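Local coordinates for protein NAD nucleotidase (Haemophilus influenzae, PDB 3ZTV) that degrades NAD to adenosine and nicotinamide riboside, hydrolysing both its pyrophosphate bond and nucleoside 5'-monophosphates in the periplasm, at residues 473-478 / 568-573. Residues are numbered along the deposited sequence; the frame is centred on the assembly and turned at random.
Sequences RYEANE and KFNAST
E475, A476 and N477 pair in parallel register with K568, F569 and N570; the axes of 473-477 and 568-570 approach to 4.7 Å, 9° from parallel. Four backbone bonds form the ladder: K568 N to Y474 O, A476 N to K568 O, N570 N to A476 O (2.8 Å) and E478 N to N570 O. On one face E475 and K568 run side by side as extended chains, CD to CD 3.9 Å. Their charged ends stay beyond salt-bridge range, and a water accepts from K568 NZ at 2.6 Å and donates weakly to E475 OE2. On the other face the F569 ring, its CG anti to the backbone N (chi1 -176°), reaches across to E478, CZ to CB 3.5 Å. There it also meets F466 edge-to-face and L458 of helix 443-460. Past the strand ends, E478 OE1 accepts the S572 N-H at 2.9 Å, from the anti side and 34° out of the carboxylate plane, and S572 OG weakly; OE2 salt-bridges K377. Strand 567-570 edges a four-stranded mixed sheet, its apolar face of Y474, A476 and F569 packed on helix 443-460; the ladder and the E478-S572 bonds hold the C-terminal chain to strand 472-477.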
# COMPACT_ATOMS: atom_id res chain seq x y z
N ARG A 473 31.15 3.21 20.80
CA ARG A 473 32.44 3.38 21.45
C ARG A 473 32.89 2.03 21.96
O ARG A 473 32.06 1.16 22.25
CB ARG A 473 32.35 4.41 22.59
CG ARG A 473 31.48 4.00 23.76
CD ARG A 473 31.30 5.15 24.73
NE ARG A 473 30.58 4.74 25.93
CZ ARG A 473 30.08 5.58 26.84
NH1 ARG A 473 30.21 6.89 26.66
NH2 ARG A 473 29.45 5.11 27.91
N TYR A 474 34.20 1.82 22.03
CA TYR A 474 34.69 0.51 22.42
C TYR A 474 36.04 0.58 23.12
O TYR A 474 36.77 1.57 23.01
CB TYR A 474 34.75 -0.44 21.20
CG TYR A 474 35.83 -0.09 20.19
CD1 TYR A 474 35.58 0.79 19.14
CD2 TYR A 474 37.09 -0.66 20.29
CE1 TYR A 474 36.58 1.10 18.22
CE2 TYR A 474 38.10 -0.35 19.38
CZ TYR A 474 37.84 0.52 18.34
OH TYR A 474 38.86 0.82 17.45
N GLU A 475 36.33 -0.47 23.87
CA GLU A 475 37.64 -0.70 24.45
C GLU A 475 38.19 -1.98 23.84
O GLU A 475 37.45 -2.93 23.60
CB GLU A 475 37.57 -0.84 25.98
CG GLU A 475 38.92 -1.14 26.63
CD GLU A 475 38.90 -1.11 28.15
OE1 GLU A 475 37.89 -0.66 28.74
OE2 GLU A 475 39.91 -1.53 28.75
N ALA A 476 39.49 -1.98 23.57
CA ALA A 476 40.13 -3.14 22.96
C ALA A 476 41.57 -3.26 23.45
O ALA A 476 42.18 -2.28 23.87
CB ALA A 476 40.10 -3.03 21.44
N ASN A 477 42.10 -4.48 23.40
CA ASN A 477 43.50 -4.74 23.72
C ASN A 477 44.29 -5.00 22.45
O ASN A 477 43.79 -5.64 21.53
CB ASN A 477 43.64 -5.97 24.62
CG ASN A 477 42.98 -5.79 25.97
OD1 ASN A 477 43.00 -4.70 26.55
ND2 ASN A 477 42.38 -6.86 26.48
N GLU A 478 45.54 -4.54 22.41
CA GLU A 478 46.39 -4.83 21.26
C GLU A 478 46.62 -6.33 21.12
O GLU A 478 46.64 -6.87 20.02
CB GLU A 478 47.73 -4.10 21.35
CG GLU A 478 48.65 -4.38 20.18
CD GLU A 478 49.82 -3.41 20.09
OE1 GLU A 478 50.00 -2.60 21.03
OE2 GLU A 478 50.55 -3.46 19.08
N LYS A 568 39.07 3.32 23.52
CA LYS A 568 40.11 3.07 24.52
C LYS A 568 40.90 1.86 24.07
O LYS A 568 40.40 0.73 24.06
CB LYS A 568 39.54 2.82 25.92
CG LYS A 568 40.63 2.53 26.96
CD LYS A 568 40.12 2.54 28.39
CE LYS A 568 41.25 2.19 29.36
NZ LYS A 568 40.85 2.34 30.78
N PHE A 569 42.15 2.09 23.67
CA PHE A 569 42.99 1.04 23.14
C PHE A 569 44.16 0.77 24.07
O PHE A 569 45.00 1.65 24.31
CB PHE A 569 43.49 1.41 21.74
CG PHE A 569 44.29 0.32 21.07
CD1 PHE A 569 43.68 -0.85 20.65
CD2 PHE A 569 45.65 0.48 20.84
CE1 PHE A 569 44.40 -1.85 20.04
CE2 PHE A 569 46.38 -0.53 20.22
CZ PHE A 569 45.75 -1.69 19.82
N ASN A 570 44.21 -0.44 24.61
CA ASN A 570 45.26 -0.81 25.54
C ASN A 570 46.43 -1.41 24.77
O ASN A 570 46.38 -2.57 24.36
CB ASN A 570 44.72 -1.80 26.58
CG ASN A 570 43.47 -1.29 27.28
OD1 ASN A 570 42.46 -2.00 27.39
ND2 ASN A 570 43.51 -0.05 27.76
N ALA A 571 47.47 -0.62 24.56
CA ALA A 571 48.62 -1.06 23.78
C ALA A 571 49.43 -2.09 24.56
O ALA A 571 49.49 -2.04 25.79
CB ALA A 571 49.50 0.13 23.40
N SER A 572 50.03 -3.03 23.85
CA SER A 572 50.83 -4.07 24.50
C SER A 572 52.11 -3.46 25.06
O SER A 572 52.80 -2.71 24.36
CB SER A 572 51.14 -5.20 23.54
OG SER A 572 51.89 -4.74 22.43
N THR A 573 52.42 -3.77 26.31
CA THR A 573 53.60 -3.21 26.97
C THR A 573 54.30 -4.25 27.83
O THR A 573 53.69 -5.22 28.28
CB THR A 573 53.23 -2.00 27.84
OG1 THR A 573 52.38 -2.42 28.92
CG2 THR A 573 52.51 -0.94 27.02
O HOH W 1 39.49 0.18 31.19